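Local coordinates for Melibiose/raffinose/stachyose-binding protein MelE (Bacillus subtilis subsp. subtilis str. 168, PDB 4R6H), which binds melibiose, raffinose and stachyose as the solute-binding component of an ABC transporter that imports these sugars, at residues Lys33-Tyr38 and Pro89-Thr94; Ser45-Phe50 and Leu68-Asn73; Tyr136-Ala141 and Tyr309-Trp314. All coordinates share one frame; numbering follows the deposited sequence. Where two conformers were deposited one is given.

The three contacts lie close together: the centre of interaction 1 is about 12 Å from the centres of both others, and those of interactions 2 and 3 are about 14 Å apart. Along the chain, interaction 2 is nested inside the loop closed by interaction 1, and interaction 3 follows both. Strand 33-38 pairs with strand 64-69, so interactions 1 and 2 share that parallel sheet; strand 91-92 pairs with strand 310-313, so interactions 1 and 3 share an antiparallel one. Interaction 1 therefore connects the two sheets. All three lie in what is probably one lobe, and interaction 3 lies where the chain probably passes to the other, since strand 141-148 of the mixed sheet follows it.

Interaction 1: residues Lys33-Tyr38 and Pro89-Thr94; sequences KTLTIY and PDLFDT
Pro89 lies over one face of the Tyr38 ring, its CG 3.7 Å from the ring centroid and 17° off the normal, a CH-pi contact. The pyrrolidine crosses the tyrosine side chain at about a right angle, with CG offset toward the rim, while the phenol OH is hydrogen-bonded to Arg82 NE. The polar centre is Asp90 against Thr36. Thr36 N donates to Asp90 OD2 at 2.8 Å in an almost straight bond (173°), arriving on the anti side of the carboxylate. Thr36 was modelled in two conformations; in one of them OG1 stands between the backbone N and the carbonyl carbon (chi1 54°), where it accepts a hydrogen bond from Asp90 N at 3.1 Å and makes a weak one to OD2. A water donates to the same OD2 and to Thr34 O, and Ser317 OG is hydrogen-bonded to OD1, so both oxygens of this buried carboxylate are engaged. Next along the chain, Leu91 N meets Thr36 O at 3.0 Å and Tyr38 N meets Leu91 O at 2.9 Å, bracketing Ile37 in a single backbone bridge. Beside it, the side chains of Ile37 and Leu91 run in the same direction, with their CD1 atoms 3.8 Å apart. Both rest on Phe326 of helix 320-331, whereas Tyr38 and Pro89 touch Met79 of helix 75-84. Strand 33-38 thus lies between strand 64-69, with which it pairs in a parallel sheet, and segment 89-94, whose short strand 91-92 continues the pairing to strand 310-313.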
loop_
_atom_site.group_PDB
_atom_site.type_symbol
_atom_site.label_atom_id
_atom_site.label_comp_id
_atom_site.label_asym_id
_atom_site.label_seq_id
_atom_site.Cartn_x
_atom_site.Cartn_y
_atom_site.Cartn_z
ATOM N N LYS A 33 -13.216 -26.080 -19.340
ATOM C CA LYS A 33 -12.186 -26.275 -18.316
ATOM C C LYS A 33 -12.213 -25.070 -17.369
ATOM O O LYS A 33 -12.570 -23.969 -17.778
ATOM C CB LYS A 33 -10.828 -26.423 -18.977
ATOM C CG LYS A 33 -10.335 -25.150 -19.635
ATOM C CD LYS A 33 -9.656 -25.443 -20.947
ATOM C CE LYS A 33 -8.290 -26.054 -20.718
ATOM N NZ LYS A 33 -7.350 -25.574 -21.756
ATOM N N THR A 34 -11.817 -25.299 -16.128
ATOM C CA THR A 34 -11.888 -24.267 -15.106
ATOM C C THR A 34 -10.537 -23.579 -15.008
ATOM O O THR A 34 -9.527 -24.248 -14.876
ATOM C CB THR A 34 -12.224 -24.874 -13.747
ATOM O OG1 THR A 34 -13.586 -25.348 -13.773
ATOM C CG2 THR A 34 -12.091 -23.837 -12.652
ATOM N N LEU A 35 -10.534 -22.248 -15.023
ATOM C CA LEU A 35 -9.299 -21.451 -14.827
ATOM C C LEU A 35 -9.496 -20.787 -13.465
ATOM O O LEU A 35 -10.443 -20.014 -13.275
ATOM C CB LEU A 35 -9.184 -20.406 -15.931
ATOM C CG LEU A 35 -7.987 -19.426 -15.771
ATOM C CD1 LEU A 35 -6.681 -20.130 -16.028
ATOM C CD2 LEU A 35 -8.131 -18.254 -16.720
ATOM N N THR A 36 -8.661 -21.171 -12.490
ATOM C CA THR A 36 -8.845 -20.704 -11.135
ATOM C C THR A 36 -7.968 -19.492 -10.864
ATOM O O THR A 36 -6.770 -19.497 -11.168
ATOM C CB THR A 36 -8.531 -21.792 -10.106
ATOM O OG1 THR A 36 -7.223 -22.317 -10.345
ATOM C CG2 THR A 36 -9.563 -22.937 -10.189
ATOM N N ILE A 37 -8.600 -18.465 -10.312
ATOM C CA ILE A 37 -7.920 -17.184 -10.049
ATOM C C ILE A 37 -8.186 -16.765 -8.605
ATOM O O ILE A 37 -9.353 -16.722 -8.158
ATOM C CB ILE A 37 -8.461 -16.066 -10.944
ATOM C CG1 ILE A 37 -8.439 -16.502 -12.400
ATOM C CG2 ILE A 37 -7.690 -14.747 -10.708
ATOM C CD1 ILE A 37 -8.789 -15.427 -13.405
ATOM N N TYR A 38 -7.117 -16.489 -7.854
ATOM C CA TYR A 38 -7.237 -15.966 -6.488
ATOM C C TYR A 38 -6.872 -14.478 -6.493
ATOM O O TYR A 38 -5.899 -14.081 -7.163
ATOM C CB TYR A 38 -6.265 -16.668 -5.532
ATOM C CG TYR A 38 -6.750 -17.896 -4.786
ATOM C CD1 TYR A 38 -7.640 -18.790 -5.350
ATOM C CD2 TYR A 38 -6.239 -18.155 -3.508
ATOM C CE1 TYR A 38 -8.061 -19.923 -4.633
ATOM C CE2 TYR A 38 -6.649 -19.260 -2.780
ATOM C CZ TYR A 38 -7.545 -20.141 -3.345
ATOM O OH TYR A 38 -7.919 -21.239 -2.593
ATOM N N PRO A 89 -3.486 -22.080 -7.307
ATOM C CA PRO A 89 -4.396 -21.662 -8.336
ATOM C C PRO A 89 -3.624 -21.374 -9.613
ATOM O O PRO A 89 -2.418 -21.112 -9.583
ATOM C CB PRO A 89 -4.964 -20.347 -7.774
ATOM C CG PRO A 89 -4.529 -20.282 -6.349
ATOM C CD PRO A 89 -3.251 -21.006 -6.329
ATOM N N ASP A 90 -4.331 -21.358 -10.736
ATOM C CA ASP A 90 -3.673 -21.067 -12.024
ATOM C C ASP A 90 -3.102 -19.640 -12.040
ATOM O O ASP A 90 -2.009 -19.394 -12.509
ATOM C CB ASP A 90 -4.628 -21.273 -13.185
ATOM C CG ASP A 90 -5.215 -22.695 -13.218
ATOM O OD1 ASP A 90 -4.417 -23.660 -13.111
ATOM O OD2 ASP A 90 -6.463 -22.804 -13.279
ATOM N N LEU A 91 -3.884 -18.745 -11.472
ATOM C CA LEU A 91 -3.486 -17.337 -11.341
ATOM C C LEU A 91 -3.738 -16.915 -9.902
ATOM O O LEU A 91 -4.779 -17.265 -9.319
ATOM C CB LEU A 91 -4.319 -16.470 -12.266
ATOM C CG LEU A 91 -4.023 -16.563 -13.761
ATOM C CD1 LEU A 91 -5.186 -16.042 -14.605
ATOM C CD2 LEU A 91 -2.744 -15.830 -14.109
ATOM N N PHE A 92 -2.832 -16.123 -9.366
ATOM C CA PHE A 92 -2.965 -15.674 -7.983
ATOM C C PHE A 92 -2.355 -14.283 -7.811
ATOM O O PHE A 92 -1.534 -13.834 -8.567
ATOM C CB PHE A 92 -2.371 -16.698 -7.009
ATOM C CG PHE A 92 -0.962 -17.068 -7.303
ATOM C CD1 PHE A 92 -0.668 -18.110 -8.187
ATOM C CD2 PHE A 92 0.080 -16.366 -6.746
ATOM C CE1 PHE A 92 0.651 -18.407 -8.482
ATOM C CE2 PHE A 92 1.398 -16.693 -7.026
ATOM C CZ PHE A 92 1.673 -17.705 -7.900
ATOM N N ASP A 93 -2.785 -13.628 -6.749
ATOM C CA ASP A 93 -2.354 -12.268 -6.407
ATOM C C ASP A 93 -1.164 -12.341 -5.457
ATOM O O ASP A 93 -1.221 -13.001 -4.383
ATOM C CB ASP A 93 -3.551 -11.603 -5.766
ATOM C CG ASP A 93 -3.411 -10.080 -5.542
ATOM O OD1 ASP A 93 -2.313 -9.525 -5.697
ATOM O OD2 ASP A 93 -4.481 -9.484 -5.168
ATOM N N THR A 94 -0.063 -11.707 -5.828
ATOM C CA THR A 94 1.092 -11.691 -4.947
ATOM C C THR A 94 1.074 -10.558 -3.900
ATOM O O THR A 94 1.851 -10.610 -2.955
ATOM C CB THR A 94 2.398 -11.647 -5.754
ATOM O OG1 THR A 94 2.406 -10.492 -6.591
ATOM C CG2 THR A 94 2.501 -12.875 -6.651
HETATM O O HOH W 1 -7.868 -24.886 -12.360
#

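Interaction 2: residues Ser45-Phe50 and Leu68-Asn73; sequences SERDTF and LHFPGN
Arg47 runs along one face of the Phe70 ring in the tight half of this contact. Its CG stands 3.7 Å from the ring centroid and only 4° off the normal, a CH-pi contact over the centre. The two side chains slide past each other in opposite directions: the arginine chain is extended from CG to NE (chi3 -180°), which carries the guanidinium beyond the ring and over Phe70 CB, with NE and that CB 3.4 Å apart. The guanidinium plane is only 12° from that of the ring, but because it lies over CB this is not a stack of guanidinium on ring. Arg47 NE is hydrogen-bonded to Met41 O, which is consistent with the group keeping this orientation. Deeper in, Leu68 CD2 covers a face of the Phe50 ring at 4.0 Å from its centroid, and Phe50 CD2 comes to the edge of the Phe70 ring, 4.1 Å from CE1. Phe50, buried, also packs on Ile37 and on Met339 of helix 333-343. An alanine in place of Phe70 would take away the platform under the aliphatic part of Arg47 and the edge beside Phe50, and the arginine would probably become freer to swing. The outer side is looser: Arg47 NH2 is 4.4 Å from Gly72 CA, and donates at 2.9 Å to a water that in turn donates to Phe70 O. This is helix-on-sheet packing within a beta-alpha-beta unit, in which strand 33-38, helix 44-60 and the parallel strand 64-69 follow one another, as expected in the alpha/beta lobe of a solute-binding protein.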
loop_
_atom_site.group_PDB
_atom_site.type_symbol
_atom_site.label_atom_id
_atom_site.label_comp_id
_atom_site.label_asym_id
_atom_site.label_seq_id
_atom_site.Cartn_x
_atom_site.Cartn_y
_atom_site.Cartn_z
ATOM N N SER A 45 -16.677 -2.702 -5.898
ATOM C CA SER A 45 -16.364 -2.217 -7.253
ATOM C C SER A 45 -15.289 -3.117 -7.854
ATOM O O SER A 45 -15.345 -3.491 -9.016
ATOM C CB SER A 45 -15.875 -0.767 -7.304
ATOM O OG SER A 45 -14.715 -0.570 -6.513
ATOM N N GLU A 46 -14.318 -3.486 -7.017
ATOM C CA GLU A 46 -13.209 -4.299 -7.535
ATOM C C GLU A 46 -13.704 -5.672 -7.896
ATOM O O GLU A 46 -13.447 -6.199 -9.004
ATOM C CB GLU A 46 -12.128 -4.423 -6.487
ATOM C CG GLU A 46 -11.427 -3.123 -6.239
ATOM C CD GLU A 46 -10.588 -3.076 -5.015
ATOM O OE1 GLU A 46 -10.682 -3.942 -4.108
ATOM O OE2 GLU A 46 -9.839 -2.092 -4.973
ATOM N N ARG A 47 -14.379 -6.312 -6.943
ATOM C CA ARG A 47 -14.851 -7.650 -7.194
ATOM C C ARG A 47 -15.824 -7.711 -8.352
ATOM O O ARG A 47 -15.735 -8.628 -9.163
ATOM C CB ARG A 47 -15.431 -8.251 -5.900
ATOM C CG ARG A 47 -14.410 -8.357 -4.809
ATOM C CD ARG A 47 -14.919 -9.153 -3.627
ATOM N NE ARG A 47 -13.914 -9.254 -2.561
ATOM C CZ ARG A 47 -14.135 -9.807 -1.365
ATOM N NH1 ARG A 47 -15.326 -10.338 -1.063
ATOM N NH2 ARG A 47 -13.158 -9.855 -0.474
ATOM N N ASP A 48 -16.795 -6.798 -8.409
ATOM C CA ASP A 48 -17.774 -6.800 -9.491
ATOM C C ASP A 48 -17.133 -6.546 -10.869
ATOM O O ASP A 48 -17.476 -7.173 -11.848
ATOM C CB ASP A 48 -18.896 -5.782 -9.235
ATOM C CG ASP A 48 -19.688 -6.074 -7.959
ATOM O OD1 ASP A 48 -19.520 -7.170 -7.371
ATOM O OD2 ASP A 48 -20.461 -5.174 -7.529
ATOM N N THR A 49 -16.178 -5.622 -10.941
ATOM C CA THR A 49 -15.534 -5.331 -12.177
ATOM C C THR A 49 -14.673 -6.512 -12.649
ATOM O O THR A 49 -14.620 -6.784 -13.845
ATOM C CB THR A 49 -14.702 -4.023 -12.085
ATOM O OG1 THR A 49 -15.583 -2.928 -11.801
ATOM C CG2 THR A 49 -13.950 -3.733 -13.364
ATOM N N PHE A 50 -13.952 -7.144 -11.721
ATOM C CA PHE A 50 -13.171 -8.320 -12.059
ATOM C C PHE A 50 -14.092 -9.432 -12.598
ATOM O O PHE A 50 -13.773 -10.021 -13.639
ATOM C CB PHE A 50 -12.315 -8.735 -10.859
ATOM C CG PHE A 50 -11.025 -9.481 -11.193
ATOM C CD1 PHE A 50 -10.733 -9.947 -12.479
ATOM C CD2 PHE A 50 -10.112 -9.750 -10.187
ATOM C CE1 PHE A 50 -9.566 -10.636 -12.726
ATOM C CE2 PHE A 50 -8.938 -10.441 -10.437
ATOM C CZ PHE A 50 -8.679 -10.904 -11.700
ATOM N N LEU A 68 -13.283 -17.380 -9.998
ATOM C CA LEU A 68 -12.684 -16.249 -9.298
ATOM C C LEU A 68 -12.978 -16.371 -7.818
ATOM O O LEU A 68 -14.144 -16.491 -7.404
ATOM C CB LEU A 68 -13.276 -14.929 -9.809
ATOM C CG LEU A 68 -12.412 -14.006 -10.638
ATOM C CD1 LEU A 68 -13.284 -12.834 -11.091
ATOM C CD2 LEU A 68 -11.164 -13.581 -9.854
ATOM N N HIS A 69 -11.917 -16.339 -7.017
ATOM C CA HIS A 69 -11.998 -16.443 -5.569
ATOM C C HIS A 69 -11.457 -15.198 -4.916
ATOM O O HIS A 69 -10.341 -14.754 -5.239
ATOM C CB HIS A 69 -11.130 -17.593 -5.091
ATOM C CG HIS A 69 -11.585 -18.933 -5.561
ATOM N ND1 HIS A 69 -12.057 -19.897 -4.695
ATOM C CD2 HIS A 69 -11.635 -19.480 -6.800
ATOM C CE1 HIS A 69 -12.381 -20.979 -5.383
ATOM N NE2 HIS A 69 -12.138 -20.753 -6.660
ATOM N N PHE A 70 -12.201 -14.694 -3.933
ATOM C CA PHE A 70 -11.795 -13.580 -3.082
ATOM C C PHE A 70 -11.819 -14.039 -1.617
ATOM O O PHE A 70 -12.751 -13.713 -0.891
ATOM C CB PHE A 70 -12.718 -12.388 -3.281
ATOM C CG PHE A 70 -12.799 -11.908 -4.710
ATOM C CD1 PHE A 70 -11.802 -11.119 -5.251
ATOM C CD2 PHE A 70 -13.891 -12.230 -5.517
ATOM C CE1 PHE A 70 -11.886 -10.655 -6.550
ATOM C CE2 PHE A 70 -13.957 -11.780 -6.841
ATOM C CZ PHE A 70 -12.938 -11.008 -7.358
ATOM N N PRO A 71 -10.781 -14.760 -1.186
ATOM C CA PRO A 71 -10.746 -15.370 0.166
ATOM C C PRO A 71 -10.712 -14.385 1.335
ATOM O O PRO A 71 -10.830 -14.812 2.482
ATOM C CB PRO A 71 -9.437 -16.170 0.163
ATOM C CG PRO A 71 -9.065 -16.351 -1.238
ATOM C CD PRO A 71 -9.618 -15.181 -1.992
ATOM N N GLY A 72 -10.492 -13.101 1.080
ATOM C CA GLY A 72 -10.402 -12.109 2.160
ATOM C C GLY A 72 -9.347 -12.441 3.199
ATOM O O GLY A 72 -8.179 -12.666 2.868
ATOM N N ASN A 73 -9.735 -12.454 4.472
ATOM C CA ASN A 73 -8.768 -12.670 5.553
ATOM C C ASN A 73 -8.136 -14.051 5.550
ATOM O O ASN A 73 -7.106 -14.246 6.181
ATOM C CB ASN A 73 -9.426 -12.413 6.930
ATOM C CG ASN A 73 -9.734 -10.946 7.176
ATOM O OD1 ASN A 73 -9.045 -10.047 6.678
ATOM N ND2 ASN A 73 -10.771 -10.696 7.965
HETATM O O HOH W 2 -14.094 -11.837 1.446
#

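Interaction 3: residues Tyr136-Ala141 and Tyr309-Trp314; sequences YPINQA and YTLAAW
Asn139 and Tyr309 meet with their flat groups nearly aligned: amide and ring planes are 18° apart, although the side chains cross obliquely. Asn139 ND2 comes 3.4 Å from Tyr309 CD2, while OD1 of the same amide accepts a hydrogen bond from Tyr309 N at 3.0 Å. That bond lies in the amide carbonyl plane and is close to straight (165°). With CG between the backbone N and the carbonyl carbon (chi1 60°), the amide is set beside Tyr309, where OD1 meets its N, and ND2 is hydrogen-bonded to Thr343 OG1, so both ends of the amide are engaged. A water donates to Asn139 O and Tyr309 O. Tyr309 O also accepts a hydrogen bond from Ile138 N at 3.0 Å. Beyond this point the apolar side chains take over. The Ile138 side chain crosses Leu311 obliquely, its CD1 4.0 Å from Leu311 CG, whereas Leu311 CD1 approaches the Tyr136 ring at its edge, 4.3 Å from CD2. That ring meets Trp114 edge-to-face and touches helices 320-331 and 333-343. The backbones give the frame for these orientations: Tyr136 and Leu311 form an antiparallel hydrogen-bonded pair, Tyr136 N to Leu311 O and Leu311 N to Tyr136 O each 2.9 Å, and Pro137 with Thr310 is the adjoining non-hydrogen-bonded pair. Strand 310-313 also pairs with strand 91-92, making the middle of a three-stranded antiparallel sheet. After Asn139 the chain soon enters strand 141-148 of a second, mixed sheet, and strand 303-306 of that sheet lies just before Tyr309. Two crossings held side by side in this way are consistent with the hinge region linking the two lobes of a solute-binding protein.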
loop_
_atom_site.group_PDB
_atom_site.type_symbol
_atom_site.label_atom_id
_atom_site.label_comp_id
_atom_site.label_asym_id
_atom_site.label_seq_id
_atom_site.Cartn_x
_atom_site.Cartn_y
_atom_site.Cartn_z
ATOM N N TYR A 136 1.949 -9.720 -13.296
ATOM C CA TYR A 136 1.330 -8.615 -14.023
ATOM C C TYR A 136 0.652 -7.706 -13.024
ATOM O O TYR A 136 -0.213 -8.156 -12.249
ATOM C CB TYR A 136 0.297 -9.157 -15.040
ATOM C CG TYR A 136 -0.608 -8.072 -15.571
ATOM C CD1 TYR A 136 -0.132 -7.083 -16.416
ATOM C CD2 TYR A 136 -1.921 -7.990 -15.134
ATOM C CE1 TYR A 136 -0.961 -6.068 -16.843
ATOM C CE2 TYR A 136 -2.765 -6.994 -15.563
ATOM C CZ TYR A 136 -2.263 -6.023 -16.419
ATOM O OH TYR A 136 -3.111 -5.012 -16.851
ATOM N N PRO A 137 1.026 -6.420 -13.012
ATOM C CA PRO A 137 0.401 -5.467 -12.102
ATOM C C PRO A 137 -0.918 -4.908 -12.615
ATOM O O PRO A 137 -0.946 -4.147 -13.581
ATOM C CB PRO A 137 1.459 -4.365 -11.977
ATOM C CG PRO A 137 2.107 -4.374 -13.338
ATOM C CD PRO A 137 2.110 -5.809 -13.808
ATOM N N ILE A 138 -2.010 -5.288 -11.995
ATOM C CA ILE A 138 -3.303 -4.760 -12.377
ATOM C C ILE A 138 -3.310 -3.233 -12.129
ATOM O O ILE A 138 -3.884 -2.444 -12.870
ATOM C CB ILE A 138 -4.402 -5.451 -11.573
ATOM C CG1 ILE A 138 -4.569 -6.885 -12.051
ATOM C CG2 ILE A 138 -5.708 -4.651 -11.560
ATOM C CD1 ILE A 138 -5.422 -7.738 -11.145
ATOM N N ASN A 139 -2.648 -2.830 -11.066
ATOM C CA ASN A 139 -2.636 -1.441 -10.638
ATOM C C ASN A 139 -1.363 -1.199 -9.864
ATOM O O ASN A 139 -0.450 -2.045 -9.877
ATOM C CB ASN A 139 -3.874 -1.066 -9.818
ATOM C CG ASN A 139 -4.026 -1.875 -8.571
ATOM O OD1 ASN A 139 -3.191 -2.725 -8.246
ATOM N ND2 ASN A 139 -5.078 -1.580 -7.801
ATOM N N GLN A 140 -1.271 -0.063 -9.188
ATOM C CA GLN A 140 -0.141 0.194 -8.329
ATOM C C GLN A 140 -0.535 1.141 -7.221
ATOM O O GLN A 140 -1.377 1.998 -7.426
ATOM C CB GLN A 140 0.999 0.812 -9.118
ATOM C CG GLN A 140 0.617 2.030 -9.919
ATOM C CD GLN A 140 1.812 2.651 -10.624
ATOM O OE1 GLN A 140 2.777 3.099 -9.950
ATOM N NE2 GLN A 140 1.770 2.677 -11.942
ATOM N N ALA A 141 0.117 0.988 -6.087
ATOM C CA ALA A 141 -0.149 1.816 -4.935
ATOM C C ALA A 141 0.916 2.892 -4.823
ATOM O O ALA A 141 2.116 2.601 -5.017
ATOM C CB ALA A 141 -0.142 0.999 -3.656
ATOM N N TYR A 309 -2.456 -5.051 -6.476
ATOM C CA TYR A 309 -3.048 -6.305 -6.954
ATOM C C TYR A 309 -2.286 -6.774 -8.160
ATOM O O TYR A 309 -2.058 -6.022 -9.097
ATOM C CB TYR A 309 -4.521 -6.111 -7.319
ATOM C CG TYR A 309 -5.367 -5.547 -6.230
ATOM C CD1 TYR A 309 -5.354 -6.076 -4.961
ATOM C CD2 TYR A 309 -6.169 -4.462 -6.484
ATOM C CE1 TYR A 309 -6.189 -5.561 -3.976
ATOM C CE2 TYR A 309 -6.978 -3.936 -5.516
ATOM C CZ TYR A 309 -6.957 -4.482 -4.258
ATOM O OH TYR A 309 -7.751 -3.995 -3.224
ATOM N N THR A 310 -1.944 -8.072 -8.180
ATOM C CA THR A 310 -1.281 -8.647 -9.331
ATOM C C THR A 310 -1.937 -9.942 -9.784
ATOM O O THR A 310 -2.763 -10.503 -9.064
ATOM C CB THR A 310 0.208 -8.963 -9.081
ATOM O OG1 THR A 310 0.301 -10.080 -8.184
ATOM C CG2 THR A 310 0.964 -7.770 -8.488
ATOM N N LEU A 311 -1.596 -10.339 -10.994
ATOM C CA LEU A 311 -1.908 -11.659 -11.541
ATOM C C LEU A 311 -0.558 -12.286 -11.832
ATOM O O LEU A 311 0.145 -11.868 -12.757
ATOM C CB LEU A 311 -2.744 -11.573 -12.841
ATOM C CG LEU A 311 -4.201 -11.228 -12.588
ATOM C CD1 LEU A 311 -4.906 -10.728 -13.843
ATOM C CD2 LEU A 311 -4.980 -12.435 -12.019
ATOM N N ALA A 312 -0.219 -13.314 -11.057
ATOM C CA ALA A 312 0.925 -14.170 -11.269
ATOM C C ALA A 312 0.399 -15.530 -11.705
ATOM O O ALA A 312 -0.657 -15.973 -11.240
ATOM C CB ALA A 312 1.717 -14.316 -9.982
ATOM N N ALA A 313 1.085 -16.169 -12.642
ATOM C CA ALA A 313 0.685 -17.502 -13.124
ATOM C C ALA A 313 1.533 -18.522 -12.414
ATOM O O ALA A 313 2.741 -18.356 -12.215
ATOM C CB ALA A 313 0.863 -17.614 -14.636
ATOM N N TRP A 314 0.913 -19.626 -12.049
ATOM C CA TRP A 314 1.689 -20.723 -11.477
ATOM C C TRP A 314 2.478 -21.424 -12.594
ATOM O O TRP A 314 1.881 -21.871 -13.566
ATOM C CB TRP A 314 0.746 -21.712 -10.846
ATOM C CG TRP A 314 1.423 -22.894 -10.206
ATOM C CD1 TRP A 314 2.684 -22.952 -9.689
ATOM C CD2 TRP A 314 0.828 -24.176 -9.991
ATOM N NE1 TRP A 314 2.920 -24.218 -9.159
ATOM C CE2 TRP A 314 1.791 -24.972 -9.318
ATOM C CE3 TRP A 314 -0.413 -24.714 -10.277
ATOM C CZ2 TRP A 314 1.544 -26.320 -8.970
ATOM C CZ3 TRP A 314 -0.681 -26.078 -9.892
ATOM C CH2 TRP A 314 0.300 -26.828 -9.255
HETATM O O HOH W 3 0.147 -4.319 -8.527
#